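Local coordinates for protein diaminopimelate decarboxylase (Psychromonas ingrahamii, PDB 4XG1) that probably catalyses the pyridoxal phosphate-dependent decarboxylation of meso-diaminopimelate to L-lysine, the last step of lysine biosynthesis, at residues Ala114-Asn119 with Val143-Ser148; Glu130-Asn135 with Tyr183-Asp188. One frame throughout, in Å; residues are numbered along the deposited sequence.

Interaction 1: residues Ala114-Asn119 with Val143-Ser148; sequences AALQAN and VKAPIS
Leu116 sets CG opposite its own carbonyl carbon (chi1 -80°) and extends CD1 onward, away from CA, which turns the other branch, CD2, to the residues of Val143-Ser148. On Val143, chi1 of -73° puts CG2 between the backbone N and the carbonyl carbon and presents it to that same leucine methyl. Leu116 CD2 lies 4.1 Å from Val143 CG2 and 3.8 Å from Ala145 CB, so one branch of one leucine makes both contacts. The interaction is purely apolar, and no hydrogen bond joins the segments. A leucine suits the place because its branch reaches from the helix to the start of a strand whose nearest CA, that of Ala145, is 6.9 Å from its own. Alanine suits the strand end, where its single methyl is also covered by Ile134 and Ala138 of helix 128-140. Past Leu116 the chain leaves helical geometry at Asn119, whose positive phi (65°) and bond from N to Leu116 O, 2.7 Å, belong to a Schellman motif. The chain then runs into strand 122-125, and Leu116 also packs on Phe123. Here the C-terminal end of one outer helix meets the N-terminal end of a barrel strand, an arrangement characteristic of the TIM barrel.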
# COMPACT_ATOMS: atom_id res chain seq x y z
N ALA B 114 2.49 11.45 23.65
CA ALA B 114 3.20 10.20 23.92
C ALA B 114 4.68 10.40 23.79
O ALA B 114 5.48 9.83 24.55
CB ALA B 114 2.73 9.10 22.99
N ALA B 115 5.07 11.20 22.81
CA ALA B 115 6.49 11.41 22.52
C ALA B 115 7.13 12.28 23.61
O ALA B 115 8.28 12.06 24.01
CB ALA B 115 6.64 12.07 21.17
N LEU B 116 6.37 13.26 24.08
CA LEU B 116 6.81 14.08 25.20
C LEU B 116 6.98 13.23 26.45
O LEU B 116 8.05 13.23 27.05
CB LEU B 116 5.81 15.23 25.46
CG LEU B 116 5.98 16.41 24.50
CD1 LEU B 116 4.88 17.44 24.66
CD2 LEU B 116 7.33 17.07 24.71
N GLN B 117 5.97 12.41 26.74
CA GLN B 117 6.06 11.52 27.91
C GLN B 117 7.17 10.49 27.79
O GLN B 117 7.65 10.00 28.78
CB GLN B 117 4.73 10.85 28.19
CG GLN B 117 3.68 11.86 28.63
CD GLN B 117 2.27 11.32 28.64
OE1 GLN B 117 1.48 11.62 27.74
NE2 GLN B 117 1.95 10.51 29.63
N ALA B 118 7.60 10.17 26.58
CA ALA B 118 8.74 9.27 26.40
C ALA B 118 10.04 10.04 26.35
O ALA B 118 11.12 9.43 26.29
CB ALA B 118 8.58 8.48 25.13
N ASN B 119 9.94 11.37 26.36
CA ASN B 119 11.11 12.24 26.52
C ASN B 119 12.09 12.12 25.34
O ASN B 119 13.31 11.90 25.51
CB ASN B 119 11.79 11.90 27.85
CG ASN B 119 12.92 12.82 28.18
OD1 ASN B 119 12.79 14.04 28.09
ND2 ASN B 119 14.08 12.25 28.54
N VAL B 143 5.85 20.43 30.51
CA VAL B 143 7.24 20.19 30.09
C VAL B 143 7.62 21.20 29.03
O VAL B 143 6.79 21.96 28.56
CB VAL B 143 7.46 18.76 29.52
CG1 VAL B 143 7.45 17.73 30.63
CG2 VAL B 143 6.43 18.43 28.44
N LYS B 144 8.89 21.16 28.63
CA LYS B 144 9.38 21.94 27.52
C LYS B 144 9.78 21.07 26.31
O LYS B 144 10.69 20.23 26.39
CB LYS B 144 10.56 22.79 27.98
CG LYS B 144 10.11 24.00 28.77
CD LYS B 144 11.23 25.01 28.90
CE LYS B 144 10.68 26.37 29.30
NZ LYS B 144 11.75 27.41 29.33
N ALA B 145 9.07 21.28 25.20
CA ALA B 145 9.19 20.43 24.00
C ALA B 145 10.36 20.83 23.17
O ALA B 145 10.40 21.94 22.72
CB ALA B 145 7.92 20.53 23.19
N PRO B 146 11.32 19.93 22.96
CA PRO B 146 12.47 20.28 22.15
C PRO B 146 12.10 20.27 20.69
O PRO B 146 11.42 19.35 20.25
CB PRO B 146 13.50 19.17 22.46
CG PRO B 146 12.70 18.03 22.92
CD PRO B 146 11.44 18.59 23.54
N ILE B 147 12.55 21.26 19.92
CA ILE B 147 12.08 21.40 18.54
C ILE B 147 13.12 21.91 17.57
O ILE B 147 13.97 22.72 17.94
CB ILE B 147 10.86 22.30 18.44
CG1 ILE B 147 11.23 23.76 18.71
CG2 ILE B 147 9.75 21.86 19.38
CD1 ILE B 147 11.28 24.58 17.44
N SER B 148 13.11 21.36 16.35
CA SER B 148 13.72 21.98 15.20
C SER B 148 12.62 22.38 14.26
O SER B 148 11.46 21.97 14.41
CB SER B 148 14.65 21.07 14.45
OG SER B 148 15.49 20.34 15.32

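Interaction 2: residues Glu130-Asn135 with Tyr183-Asp188; sequences ELYRIN and YKIASD. With K (potassium ion), chain O.
The Tyr132 ring meets Ile185 obliquely at its hydroxyl end: Ile185 CG2 is 3.7 Å from Tyr132 OH and 4.1 Å from Tyr132 CZ, and the two side chains cross at about a right angle. The methyl gets there because CG2 of Ile185 stands anti to its backbone N, while CG1 takes the place opposite the carbonyl carbon (chi1 -71°). A long tyrosine suits this exposed position, where its phenol spans the gap between helices and the hydroxyl end of the ring, OH and CZ, rests against the isoleucine methyl. Beneath this outer pair, Leu131 divides its branches. Its CD1 approaches Ile185 CG2 at 4.3 Å, and its CD2 reaches Ala186 CB at the same distance. The small alanine suits a side of the helix that packs against Ile147 of the barrel sheet.

The arrangement is that of two outer helices of a TIM barrel, both packed on its parallel strands. Their axes run nearly parallel, 16° apart, and come within 10.7 Å at their closest, a gap that Leu131 and Tyr132 span from one side to Ile185 and the small Ala186. Within segment 183-188 of helix 179-188, on the solvent side, Lys184 NZ pairs with Asp188 OD2 one turn later, at 3.5 Å. Near the C-terminal end of the same helix, Ser187 O, 3.1 Å from the potassium ion, shares it with Leu189 O, Leu192 O and a water; carbonyl oxygens at a helix C-terminus have fewer amide partners and lie at the negative end of the helix dipole, which would suit a cation. On helix 128-140, Asn135 OD1 accepts from Phe191 N, and Arg133 reaches Glu291 of the second subunit in a salt bridge.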
# COMPACT_ATOMS: atom_id res chain seq x y z
N GLU B 130 1.52 23.69 13.77
CA GLU B 130 2.04 22.56 14.54
C GLU B 130 2.79 23.03 15.78
O GLU B 130 2.67 22.42 16.84
CB GLU B 130 2.96 21.66 13.67
CG GLU B 130 3.53 20.42 14.37
CD GLU B 130 4.70 19.79 13.62
OE1 GLU B 130 4.85 19.98 12.37
OE2 GLU B 130 5.45 19.02 14.25
N LEU B 131 3.57 24.11 15.63
CA LEU B 131 4.19 24.78 16.77
C LEU B 131 3.16 25.04 17.87
O LEU B 131 3.39 24.74 19.01
CB LEU B 131 4.83 26.09 16.38
CG LEU B 131 6.15 26.03 15.65
CD1 LEU B 131 6.53 27.43 15.25
CD2 LEU B 131 7.28 25.43 16.43
N TYR B 132 2.02 25.61 17.52
CA TYR B 132 1.03 25.95 18.53
C TYR B 132 0.51 24.70 19.19
O TYR B 132 0.24 24.68 20.39
CB TYR B 132 -0.12 26.80 17.94
CG TYR B 132 0.35 28.20 17.51
CD1 TYR B 132 0.89 29.09 18.45
CD2 TYR B 132 0.28 28.62 16.18
CE1 TYR B 132 1.34 30.35 18.07
CE2 TYR B 132 0.73 29.88 15.79
CZ TYR B 132 1.26 30.74 16.74
OH TYR B 132 1.70 31.98 16.38
N ARG B 133 0.33 23.65 18.40
CA ARG B 133 -0.22 22.42 18.92
C ARG B 133 0.76 21.81 19.91
O ARG B 133 0.37 21.35 20.97
CB ARG B 133 -0.52 21.45 17.80
CG ARG B 133 -1.00 20.11 18.33
CD ARG B 133 -1.42 19.15 17.23
NE ARG B 133 -2.69 19.53 16.65
CZ ARG B 133 -3.31 18.83 15.72
NH1 ARG B 133 -2.79 17.73 15.26
NH2 ARG B 133 -4.48 19.23 15.27
N ILE B 134 2.03 21.81 19.56
CA ILE B 134 3.00 21.19 20.41
C ILE B 134 3.06 21.96 21.70
O ILE B 134 2.94 21.38 22.78
CB ILE B 134 4.39 21.16 19.76
CG1 ILE B 134 4.36 20.19 18.57
CG2 ILE B 134 5.45 20.72 20.76
CD1 ILE B 134 5.66 20.11 17.80
N ASN B 135 3.25 23.27 21.58
CA ASN B 135 3.34 24.14 22.73
C ASN B 135 2.13 23.95 23.62
O ASN B 135 2.26 23.91 24.86
CB ASN B 135 3.41 25.59 22.28
CG ASN B 135 3.58 26.55 23.44
OD1 ASN B 135 4.65 26.64 24.04
ND2 ASN B 135 2.51 27.25 23.77
N TYR B 183 11.08 30.74 13.51
CA TYR B 183 12.00 30.46 14.58
C TYR B 183 11.76 31.45 15.70
O TYR B 183 11.94 31.12 16.87
CB TYR B 183 13.43 30.52 14.11
CG TYR B 183 13.97 29.14 13.90
CD1 TYR B 183 14.35 28.36 14.97
CD2 TYR B 183 14.07 28.59 12.61
CE1 TYR B 183 14.86 27.08 14.77
CE2 TYR B 183 14.56 27.30 12.42
CZ TYR B 183 14.95 26.56 13.50
OH TYR B 183 15.48 25.30 13.32
N LYS B 184 11.35 32.65 15.32
CA LYS B 184 11.05 33.68 16.28
C LYS B 184 9.87 33.26 17.09
O LYS B 184 9.92 33.26 18.31
CB LYS B 184 10.76 35.01 15.57
CG LYS B 184 10.37 36.17 16.50
CD LYS B 184 10.81 37.51 15.91
CE LYS B 184 10.73 38.70 16.92
NZ LYS B 184 9.97 38.43 18.19
N ILE B 185 8.78 32.96 16.40
CA ILE B 185 7.53 32.54 17.04
C ILE B 185 7.79 31.43 18.03
O ILE B 185 7.23 31.41 19.12
CB ILE B 185 6.52 32.05 16.00
CG1 ILE B 185 6.00 33.24 15.17
CG2 ILE B 185 5.35 31.35 16.68
CD1 ILE B 185 5.20 32.86 13.94
N ALA B 186 8.66 30.50 17.64
CA ALA B 186 9.02 29.40 18.51
C ALA B 186 9.69 29.92 19.77
O ALA B 186 9.35 29.49 20.88
CB ALA B 186 9.96 28.44 17.79
N SER B 187 10.67 30.81 19.61
CA SER B 187 11.38 31.43 20.75
C SER B 187 10.36 32.06 21.70
O SER B 187 10.40 31.84 22.89
CB SER B 187 12.38 32.48 20.29
OG SER B 187 11.67 33.64 19.97
N ASP B 188 9.41 32.80 21.14
CA ASP B 188 8.35 33.43 21.94
C ASP B 188 7.45 32.44 22.66
O ASP B 188 6.69 32.82 23.54
CB ASP B 188 7.46 34.34 21.08
CG ASP B 188 8.19 35.62 20.62
OD1 ASP B 188 9.27 35.96 21.19
OD2 ASP B 188 7.65 36.27 19.68
K K O . 11.67 29.04 23.41
O HOH W 1 14.18 28.50 22.80

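Overall arrangement
Both contacts belong to one corner of the barrel, with centres 13 Å apart, and helix 128-140 is the element between them. Its Ile134 CG2 lies 3.5 Å from Ala145 CB, so the helix that supplies half of interaction 2 also covers the strand end of interaction 1. Ile147 continues the join, touching both Leu131 and Ala186. Both are apolar across their segments; they differ in the elements joined and in their surroundings. Interaction 1 is helix to strand, with one buried residue and two partly exposed ones. Interaction 2 is helix to helix and graded: leucine and alanine are buried toward the sheet, and tyrosine lies exposed outside. Interaction 2 also has a salt bridge and a potassium site on helix 179-188 beside it.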